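Local coordinates for protein uracil-DNA glycosylase (Sulfolobus tokodaii str. 7, PDB 4ZBY) that belongs to the uracil-DNA glycosylase superfamily and holds an iron/sulfur cluster and a uracil in separate pockets of a single-chain alpha/beta fold, at residues A[150-154]-A[155-159]; A[138-141]-A[142-145]; A[2-5]-A[6-9]. One frame throughout, in Å; residues are numbered along the deposited sequence. Where two conformers were deposited one is given.

Contact 1 of 3, residues A[150-154]-A[155-159]; sequences WKYKE and KEIIV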
ATOM      1  N   TRP A 150      -0.997  11.065  11.352  1.00 23.84           N
ATOM      2  CA  TRP A 150      -0.540  11.967  10.315  1.00 24.12           C
ATOM      3  C   TRP A 150      -1.552  13.096  10.175  1.00 26.78           C
ATOM      4  O   TRP A 150      -2.641  12.898   9.649  1.00 25.22           O
ATOM      5  CB  TRP A 150      -0.370  11.207   9.010  1.00 24.53           C
ATOM      6  CG  TRP A 150       0.199  11.973   7.841  1.00 25.08           C
ATOM      7  CD1 TRP A 150       0.766  13.219   7.845  1.00 28.96           C
ATOM      8  CD2 TRP A 150       0.227  11.523   6.482  1.00 25.17           C
ATOM      9  NE1 TRP A 150       1.148  13.566   6.564  1.00 27.92           N
ATOM     10  CE2 TRP A 150       0.832  12.540   5.714  1.00 26.70           C
ATOM     11  CE3 TRP A 150      -0.183  10.352   5.847  1.00 22.58           C
ATOM     12  CZ2 TRP A 150       1.036  12.411   4.338  1.00 24.82           C
ATOM     13  CZ3 TRP A 150       0.001  10.231   4.477  1.00 25.02           C
ATOM     14  CH2 TRP A 150       0.597  11.259   3.736  1.00 24.60           C
ATOM     15  N   LYS A 151      -1.210  14.278  10.668  1.00 26.73           N
ATOM     16  CA  LYS A 151      -2.067  15.427  10.415  1.00 27.85           C
ATOM     17  C   LYS A 151      -1.902  15.817   8.956  1.00 31.06           C
ATOM     18  O   LYS A 151      -0.810  16.181   8.512  1.00 34.30           O
ATOM     19  CB  LYS A 151      -1.739  16.585  11.357  1.00 30.58           C
ATOM     20  CG  LYS A 151      -2.384  16.427  12.699  1.00 38.78           C
ATOM     21  CD  LYS A 151      -3.791  17.005  12.681  1.00 43.15           C
ATOM     22  CE  LYS A 151      -4.338  17.140  14.096  1.00 46.75           C
ATOM     23  NZ  LYS A 151      -5.553  18.007  14.166  1.00 50.97           N
ATOM     24  N   TYR A 152      -2.976  15.700   8.185  0.71 30.67           N
ATOM     25  CA  TYR A 152      -2.880  15.942   6.754  0.71 31.80           C
ATOM     26  C   TYR A 152      -4.100  16.684   6.245  0.71 33.19           C
ATOM     27  O   TYR A 152      -5.216  16.184   6.347  0.71 32.12           O
ATOM     28  CB  TYR A 152      -2.718  14.631   5.978  0.71 30.34           C
ATOM     29  CG  TYR A 152      -2.200  14.860   4.579  0.71 30.21           C
ATOM     30  CD1 TYR A 152      -1.147  15.740   4.356  0.71 31.69           C
ATOM     31  CD2 TYR A 152      -2.761  14.217   3.484  0.71 27.60           C
ATOM     32  CE1 TYR A 152      -0.665  15.965   3.091  0.71 31.57           C
ATOM     33  CE2 TYR A 152      -2.289  14.448   2.207  0.71 28.00           C
ATOM     34  CZ  TYR A 152      -1.233  15.329   2.021  0.71 30.27           C
ATOM     35  OH  TYR A 152      -0.737  15.568   0.767  0.71 30.83           O
ATOM     36  N   LYS A 153      -3.861  17.861   5.674  1.00 34.87           N
ATOM     37  CA  LYS A 153      -4.922  18.772   5.222  1.00 39.51           C
ATOM     38  C   LYS A 153      -5.879  18.998   6.376  1.00 40.77           C
ATOM     39  O   LYS A 153      -5.445  19.296   7.495  1.00 37.93           O
ATOM     40  CB  LYS A 153      -5.653  18.214   3.982  1.00 42.56           C
ATOM     41  CG  LYS A 153      -4.722  17.957   2.804  1.00 46.50           C
ATOM     42  CD  LYS A 153      -5.464  17.515   1.544  1.00 49.57           C
ATOM     43  CE  LYS A 153      -4.492  17.279   0.395  1.00 50.85           C
ATOM     44  NZ  LYS A 153      -3.638  18.475   0.140  1.00 52.37           N
ATOM     45  N   GLU A 154      -7.173  18.794   6.137  1.00 44.87           N
ATOM     46  CA  GLU A 154      -8.184  19.113   7.146  1.00 49.09           C
ATOM     47  C   GLU A 154      -8.380  17.979   8.151  1.00 46.79           C
ATOM     48  O   GLU A 154      -9.074  18.141   9.150  1.00 49.16           O
ATOM     49  CB  GLU A 154      -9.521  19.454   6.472  1.00 53.39           C
ATOM     50  CG  GLU A 154     -10.307  18.249   5.948  1.00 55.27           C
ATOM     51  CD  GLU A 154      -9.863  17.775   4.565  1.00 56.56           C
ATOM     52  OE1 GLU A 154      -9.016  18.438   3.928  1.00 57.56           O
ATOM     53  OE2 GLU A 154     -10.376  16.731   4.110  1.00 56.68           O
ATOM     54  N   LYS A 155      -7.754  16.838   7.889  1.00 43.37           N
ATOM     55  CA  LYS A 155      -8.000  15.634   8.669  1.00 43.75           C
ATOM     56  C   LYS A 155      -6.767  15.106   9.386  1.00 40.60           C
ATOM     57  O   LYS A 155      -5.694  15.705   9.349  1.00 40.94           O
ATOM     58  CB  LYS A 155      -8.546  14.524   7.760  1.00 46.17           C
ATOM     59  CG  LYS A 155      -9.928  14.787   7.186  1.00 49.72           C
ATOM     60  CD  LYS A 155     -10.256  13.829   6.031  1.00 51.28           C
ATOM     61  CE  LYS A 155     -11.673  14.054   5.513  1.00 55.00           C
ATOM     62  NZ  LYS A 155     -11.878  13.581   4.108  1.00 55.23           N
ATOM     63  N   GLU A 156      -6.958  13.981  10.061  1.00 36.64           N
ATOM     64  CA  GLU A 156      -5.881  13.151  10.559  1.00 34.66           C
ATOM     65  C   GLU A 156      -5.961  11.846   9.801  1.00 31.86           C
ATOM     66  O   GLU A 156      -7.063  11.370   9.505  1.00 36.75           O
ATOM     67  CB  GLU A 156      -6.005  12.870  12.051  1.00 38.88           C
ATOM     68  CG  GLU A 156      -5.805  14.056  12.972  1.00 48.68           C
ATOM     69  CD  GLU A 156      -5.854  13.650  14.436  1.00 54.97           C
ATOM     70  OE1 GLU A 156      -6.407  12.567  14.731  1.00 57.32           O
ATOM     71  OE2 GLU A 156      -5.336  14.403  15.288  1.00 58.55           O
ATOM     72  N   ILE A 157      -4.811  11.265   9.490  1.00 25.62           N
ATOM     73  CA  ILE A 157      -4.767   9.929   8.917  1.00 21.46           C
ATOM     74  C   ILE A 157      -3.988   9.059   9.877  1.00 23.79           C
ATOM     75  O   ILE A 157      -2.937   9.471  10.379  1.00 26.09           O
ATOM     76  CB  ILE A 157      -4.100   9.911   7.527  1.00 19.43           C
ATOM     77  CG1 ILE A 157      -4.982  10.672   6.527  1.00 23.77           C
ATOM     78  CG2 ILE A 157      -3.895   8.463   7.045  1.00 21.03           C
ATOM     79  CD1 ILE A 157      -4.315  10.940   5.203  1.00 25.52           C
ATOM     80  N   ILE A 158      -4.516   7.881  10.172  1.00 20.73           N
ATOM     81  CA  ILE A 158      -3.808   6.942  11.038  1.00 17.67           C
ATOM     82  C   ILE A 158      -2.944   6.051  10.174  1.00 18.57           C
ATOM     83  O   ILE A 158      -3.461   5.335   9.312  1.00 18.86           O
ATOM     84  CB  ILE A 158      -4.775   6.073  11.822  1.00 25.02           C
ATOM     85  CG1 ILE A 158      -5.644   6.939  12.739  1.00 27.96           C
ATOM     86  CG2 ILE A 158      -4.022   5.059  12.608  1.00 26.69           C
ATOM     87  CD1 ILE A 158      -6.843   6.188  13.303  1.00 33.18           C
ATOM     88  N   VAL A 159      -1.637   6.095  10.385  1.00 19.84           N
ATOM     89  CA  VAL A 159      -0.733   5.264   9.603  1.00 20.01           C
ATOM     90  C   VAL A 159      -0.321   4.062  10.436  1.00 20.45           C
ATOM     91  O   VAL A 159       0.126   4.199  11.575  1.00 19.67           O
ATOM     92  CB  VAL A 159       0.526   6.041   9.138  1.00 21.73           C
ATOM     93  CG1 VAL A 159       1.533   5.088   8.450  1.00 19.13           C
ATOM     94  CG2 VAL A 159       0.135   7.172   8.199  1.00 21.83           C
TER

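Contact 2 of 3, residues A[138-141]-A[142-145]; sequences SSIT and KVRG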
ATOM      1  N   SER A 138      13.316   4.188  11.471  1.00 29.10           N
ATOM      2  CA  SER A 138      14.474   3.396  11.859  1.00 32.02           C
ATOM      3  C   SER A 138      14.521   2.121  11.019  1.00 29.38           C
ATOM      4  O   SER A 138      15.334   1.996  10.115  1.00 29.85           O
ATOM      5  CB  SER A 138      14.417   3.067  13.348  1.00 36.43           C
ATOM      6  OG  SER A 138      13.129   2.585  13.689  1.00 34.26           O
ATOM      7  N   SER A 139      13.621   1.185  11.300  1.00 30.79           N
ATOM      8  CA  SER A 139      13.481  -0.019  10.486  1.00 26.89           C
ATOM      9  C   SER A 139      12.029  -0.466  10.551  1.00 30.46           C
ATOM     10  O   SER A 139      11.317  -0.068  11.456  1.00 24.93           O
ATOM     11  CB  SER A 139      14.413  -1.125  10.979  1.00 28.41           C
ATOM     12  OG  SER A 139      13.986  -1.610  12.239  1.00 30.16           O
ATOM     13  N   ILE A 140      11.581  -1.287   9.609  1.00 23.62           N
ATOM     14  CA  ILE A 140      10.219  -1.774   9.708  1.00 22.25           C
ATOM     15  C   ILE A 140      10.025  -2.600  10.990  1.00 23.73           C
ATOM     16  O   ILE A 140       8.964  -2.539  11.593  1.00 23.53           O
ATOM     17  CB  ILE A 140       9.811  -2.598   8.449  1.00 22.75           C
ATOM     18  CG1 ILE A 140       8.300  -2.866   8.444  1.00 22.58           C
ATOM     19  CG2 ILE A 140      10.633  -3.882   8.320  1.00 24.36           C
ATOM     20  CD1 ILE A 140       7.462  -1.583   8.420  1.00 20.51           C
ATOM     21  N   THR A 141      11.043  -3.332  11.422  1.00 26.02           N
ATOM     22  CA  THR A 141      10.915  -4.160  12.621  1.00 29.02           C
ATOM     23  C   THR A 141      10.621  -3.273  13.826  1.00 29.70           C
ATOM     24  O   THR A 141       9.783  -3.596  14.690  1.00 29.29           O
ATOM     25  CB  THR A 141      12.183  -5.003  12.862  1.00 31.55           C
ATOM     26  OG1 THR A 141      12.339  -5.940  11.789  1.00 33.47           O
ATOM     27  CG2 THR A 141      12.089  -5.776  14.161  1.00 33.22           C
ATOM     28  N   LYS A 142      11.266  -2.117  13.853  1.00 28.45           N
ATOM     29  CA  LYS A 142      11.202  -1.255  15.036  1.00 29.06           C
ATOM     30  C   LYS A 142       9.941  -0.406  15.055  1.00 29.72           C
ATOM     31  O   LYS A 142       9.516   0.061  16.124  1.00 30.80           O
ATOM     32  CB  LYS A 142      12.429  -0.352  15.097  1.00 30.89           C
ATOM     33  CG  LYS A 142      13.650  -1.056  15.649  1.00 32.64           C
ATOM     34  CD  LYS A 142      14.887  -0.192  15.541  1.00 34.16           C
ATOM     35  CE  LYS A 142      16.082  -0.891  16.146  1.00 38.60           C
ATOM     36  NZ  LYS A 142      17.282  -0.037  16.088  1.00 38.05           N
ATOM     37  N   VAL A 143       9.338  -0.195  13.889  1.00 26.70           N
ATOM     38  CA  VAL A 143       8.228   0.742  13.830  1.00 24.76           C
ATOM     39  C   VAL A 143       6.881   0.089  13.583  1.00 26.00           C
ATOM     40  O   VAL A 143       5.859   0.734  13.774  1.00 27.80           O
ATOM     41  CB  VAL A 143       8.446   1.839  12.752  1.00 25.59           C
ATOM     42  CG1 VAL A 143       9.827   2.505  12.913  1.00 30.00           C
ATOM     43  CG2 VAL A 143       8.203   1.294  11.322  1.00 27.69           C
ATOM     44  N   ARG A 144       6.857  -1.172  13.152  1.00 25.76           N
ATOM     45  CA  ARG A 144       5.566  -1.815  12.868  1.00 24.87           C
ATOM     46  C   ARG A 144       4.766  -2.074  14.139  1.00 25.65           C
ATOM     47  O   ARG A 144       5.325  -2.091  15.272  1.00 24.27           O
ATOM     48  CB  ARG A 144       5.764  -3.137  12.111  1.00 25.32           C
ATOM     49  CG  ARG A 144       6.585  -4.189  12.892  1.00 26.41           C
ATOM     50  CD  ARG A 144       5.887  -5.562  12.895  1.00 27.19           C
ATOM     51  NE  ARG A 144       4.704  -5.581  13.754  1.00 26.71           N
ATOM     52  CZ  ARG A 144       4.721  -5.832  15.059  1.00 27.94           C
ATOM     53  NH1 ARG A 144       5.868  -6.060  15.694  1.00 28.19           N
ATOM     54  NH2 ARG A 144       3.586  -5.831  15.750  1.00 29.32           N
ATOM     55  N   GLY A 145       3.455  -2.246  13.941  1.00 27.92           N
ATOM     56  CA  GLY A 145       2.571  -2.779  14.959  1.00 28.07           C
ATOM     57  C   GLY A 145       1.968  -1.724  15.865  1.00 28.66           C
ATOM     58  O   GLY A 145       1.389  -2.036  16.902  1.00 28.08           O
TER
HETATM   59  O   HOH W   1       8.665  -6.271  14.876  1.00 33.39           O
HETATM   60  O   HOH W   2       7.814  -2.709  16.357  1.00 36.14           O

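Contact 3 of 3, residues A[2-5]-A[6-9]; sequences DSLE and KIKE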
ATOM      1  N   ASP A   2      -8.098  16.773 -10.598  1.00 28.68           N
ATOM      2  CA  ASP A   2      -7.525  15.441 -10.451  1.00 30.14           C
ATOM      3  C   ASP A   2      -8.606  14.442 -10.074  1.00 29.01           C
ATOM      4  O   ASP A   2      -9.657  14.808  -9.537  1.00 29.89           O
ATOM      5  CB  ASP A   2      -6.402  15.437  -9.414  1.00 27.42           C
ATOM      6  CG  ASP A   2      -5.366  14.340  -9.677  1.00 28.26           C
ATOM      7  OD1 ASP A   2      -5.491  13.628 -10.694  1.00 29.79           O
ATOM      8  OD2 ASP A   2      -4.431  14.211  -8.876  1.00 28.70           O
ATOM      9  N   SER A   3      -8.356  13.179 -10.380  1.00 26.41           N
ATOM     10  CA  SER A   3      -9.288  12.106 -10.062  1.00 25.41           C
ATOM     11  C   SER A   3      -8.545  10.794 -10.078  1.00 23.64           C
ATOM     12  O   SER A   3      -7.504  10.693 -10.701  1.00 23.19           O
ATOM     13  CB  SER A   3     -10.456  12.074 -11.049  1.00 32.77           C
ATOM     14  OG  SER A   3     -10.025  11.785 -12.364  1.00 32.97           O
ATOM     15  N   LEU A   4      -9.085   9.785  -9.399  1.00 23.06           N
ATOM     16  CA  LEU A   4      -8.476   8.461  -9.439  1.00 21.97           C
ATOM     17  C   LEU A   4      -8.481   7.942 -10.887  1.00 22.33           C
ATOM     18  O   LEU A   4      -7.556   7.233 -11.317  1.00 21.51           O
ATOM     19  CB  LEU A   4      -9.205   7.498  -8.505  1.00 22.87           C
ATOM     20  CG  LEU A   4      -9.065   7.811  -7.021  1.00 21.13           C
ATOM     21  CD1 LEU A   4      -9.794   6.749  -6.213  1.00 21.97           C
ATOM     22  CD2 LEU A   4      -7.577   7.879  -6.615  1.00 17.10           C
ATOM     23  N   GLU A   5      -9.516   8.315 -11.629  1.00 23.39           N
ATOM     24  CA  GLU A   5      -9.616   7.947 -13.028  1.00 22.03           C
ATOM     25  C   GLU A   5      -8.472   8.516 -13.849  1.00 20.82           C
ATOM     26  O   GLU A   5      -7.919   7.821 -14.699  1.00 21.95           O
ATOM     27  CB  GLU A   5     -10.961   8.420 -13.603  1.00 26.32           C
ATOM     28  CG  GLU A   5     -12.170   7.696 -13.005  1.00 27.14           C
ATOM     29  CD  GLU A   5     -12.880   8.476 -11.880  1.00 32.02           C
ATOM     30  OE1 GLU A   5     -12.194   9.044 -10.998  1.00 27.69           O
ATOM     31  OE2 GLU A   5     -14.140   8.514 -11.878  1.00 29.38           O
ATOM     32  N   LYS A   6      -8.129   9.776 -13.599  1.00 22.35           N
ATOM     33  CA  LYS A   6      -7.068  10.452 -14.338  1.00 23.01           C
ATOM     34  C   LYS A   6      -5.729   9.811 -14.009  1.00 23.84           C
ATOM     35  O   LYS A   6      -4.909   9.540 -14.890  1.00 26.43           O
ATOM     36  CB  LYS A   6      -7.051  11.944 -13.995  1.00 29.16           C
ATOM     37  CG  LYS A   6      -6.007  12.794 -14.697  1.00 33.92           C
ATOM     38  CD  LYS A   6      -6.141  14.241 -14.207  1.00 39.32           C
ATOM     39  CE  LYS A   6      -5.290  15.231 -14.979  1.00 44.67           C
ATOM     40  NZ  LYS A   6      -5.687  16.638 -14.647  1.00 46.58           N
ATOM     41  N   ILE A   7      -5.521   9.571 -12.727  1.00 21.04           N
ATOM     42  CA  ILE A   7      -4.294   8.923 -12.274  1.00 18.72           C
ATOM     43  C   ILE A   7      -4.145   7.542 -12.915  1.00 21.35           C
ATOM     44  O   ILE A   7      -3.054   7.172 -13.401  1.00 20.27           O
ATOM     45  CB  ILE A   7      -4.292   8.823 -10.746  1.00 16.94           C
ATOM     46  CG1 ILE A   7      -4.303  10.222 -10.134  1.00 18.22           C
ATOM     47  CG2 ILE A   7      -3.082   7.969 -10.277  1.00 19.12           C
ATOM     48  CD1 ILE A   7      -4.678  10.223  -8.660  1.00 18.54           C
ATOM     49  N   LYS A   8      -5.226   6.770 -12.927  1.00 20.63           N
ATOM     50  CA  LYS A   8      -5.195   5.449 -13.549  1.00 19.49           C
ATOM     51  C   LYS A   8      -4.772   5.510 -15.026  1.00 21.73           C
ATOM     52  O   LYS A   8      -3.914   4.734 -15.480  1.00 20.80           O
ATOM     53  CB  LYS A   8      -6.563   4.761 -13.416  1.00 21.26           C
ATOM     54  CG  LYS A   8      -6.666   3.464 -14.191  1.00 23.08           C
ATOM     55  CD  LYS A   8      -7.626   2.500 -13.524  1.00 29.84           C
ATOM     56  CE  LYS A   8      -8.131   1.447 -14.507  1.00 34.92           C
ATOM     57  NZ  LYS A   8      -8.911   0.385 -13.785  1.00 34.90           N
ATOM     58  N   GLU A   9      -5.354   6.443 -15.777  1.00 22.07           N
ATOM     59  CA  GLU A   9      -5.007   6.613 -17.180  1.00 24.95           C
ATOM     60  C   GLU A   9      -3.549   6.958 -17.384  1.00 23.49           C
ATOM     61  O   GLU A   9      -2.902   6.439 -18.293  1.00 25.69           O
ATOM     62  CB  GLU A   9      -5.866   7.700 -17.798  1.00 29.46           C
ATOM     63  CG  GLU A   9      -7.294   7.251 -17.937  1.00 35.89           C
ATOM     64  CD  GLU A   9      -7.379   5.878 -18.579  1.00 41.34           C
ATOM     65  OE1 GLU A   9      -7.027   5.764 -19.781  1.00 43.81           O
ATOM     66  OE2 GLU A   9      -7.766   4.911 -17.876  1.00 41.75           O
TER
HETATM   67  O   HOH W   3      -9.380   5.842 -15.891  1.00 33.33           O

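Contact 1 of 3, residues A[150-154]-A[155-159]
W150 and I157 face each other as an antiparallel hydrogen-bonded pair, and both of their backbone N-H groups are used across the hairpin, as are both carbonyls. W150 N donates to I157 O at 2.7 Å, while the return bond from I157 N reaches W150 O at an equal 2.7 Å. W150 O also takes a CA-H contact from E156. Nearer the tip, Y152 and K155 form the next hydrogen-bonded pair: Y152 N lies 3.0 Å from K155 O, and K155 N meets Y152 O at 3.0 Å. That bond closes the type II' turn of Y152 to K155, in which K153 has positive phi. On the sheet face carrying W150, Y152 and I157, the side chains of W150 and Y152 lie against each other on one strand, W150 CZ2 over the centre of the Y152 ring and K153 CG over its opposite face. I157 CD1 packs alongside Y152, 4.0 Å from CD2, and V159 CG2 meets the indole at CE3. The Y152 hydroxyl is satisfied by D111. Across the other face the aliphatic part of K151 crosses E156, with K151 CE 3.1 Å from E156 OE2, whereas the K151 NZ to E156 OE2 salt bridge is long at 3.8 Å. E154, bent at chi2 (-83°), runs alongside K155, with its OE2 3.5 Å from K155 NZ in a second salt bridge. Four backbone bonds thus satisfy the amides and carbonyls of W150, Y152, K155 and I157 that face across the hairpin, and apolar contacts of I157 and V159 add to them; the long K151-E156 pair probably contributes little.

Contact 2 of 3, residues A[138-141]-A[142-145]
The R144 guanidinium is the flat side-chain group here, and at its edge, in plane, lies a water that R144 NH1 donates to at 2.9 Å. The same water donates to T141 O, so it bridges the arginine to the carbonyl of T141 in the one-turn helix 140-143. A second water donates to T141 O at 2.7 Å and also to R144 O, and this carbonyl of T141 is thus gripped by two waters. R144 NH2 forms a salt bridge with D181, and the bends at chi2 (131°) and chi3 carry the group clear of the helix, while R144 CG rests 3.2 Å from I140 O. At the other end S139 is the N-cap: its OG, held between backbone N and carbonyl carbon (chi1 69°), accepts from K142 N at 3.2 Å. S139 O receives only weak bonds from the N-H groups of K142 and V143, whereas R144 N reaches I140 O at 3.0 Å. The S138 hydroxyl leans on K142 CB and V143 CG1, the latter 3.4 Å from S138 OG. The I140 and V143 side chains cross at about a right angle, I140 CD1 4.2 Å from V143 CG2, and both also pack on helix 123-133. This is a one-turn helix with a serine N-cap, ended where R144 leaves helical angles, on the way into strand 148-152 of the edge hairpin.

Contact 3 of 3, residues A[2-5]-A[6-9]
The backbone of D2 and S3 is extended and turns helical at L4, after which I7 N, K8 N and E9 N donate in order to S3 O, L4 O and E5 O at 2.9 to 3.1 Å. S3 supplies the first side-chain bond: its OG, lying between its own backbone N and carbonyl carbon (chi1 64°), accepts from K6 N at 3.0 Å, and it also touches K6 CB. D2 comes in before it, its OD1 taking the N-H of S3 from above the carboxylate plane at 2.9 Å. This is the N-cap arrangement, with the serine satisfying an amide of the first turn of helix 4-12, the first helix of the chain, whose I7 side chain lies about 9 Å from the iron/sulfur cluster. The D2 side chain crosses those of K6 and I7 at about right angles, with D2 OD1 3.6 Å from K6 CD and 3.7 Å from I7 CG1. Its OD2 has its stronger partner in R108, to which it makes a salt bridge. K6 runs fully extended, its CG anti to the backbone N (chi1 -179°), past the D2 carboxylate, and its NZ binds the carbonyl of M1. On the inner side L4 CD2 and I7 CD1 approach to 4.3 Å and both side chains rest on I112 of helix 96-113. A water donates both to E5 O and to OE2 of E9.

In the fold
From the N terminus the contacts come in series, contact 3 first, then contact 2 and then contact 1; none nests in or crosses another. Each is local, closing a turn rather than a long loop: contact 3 starts helix 4-12 and lays it on helix 96-113, contact 2 forms the single turn 140-143 beside helix 123-133, and contact 1 closes the hairpin of strands 148-152 and 155-162 at one edge of the mixed sheet. Residues 138-145 lead directly into that hairpin, the nearest atoms of contacts 1 and 2 being about 7 Å apart. Contacts 2 and 3 lie on opposite sides of the chain's centre, their own centres about 32 Å apart.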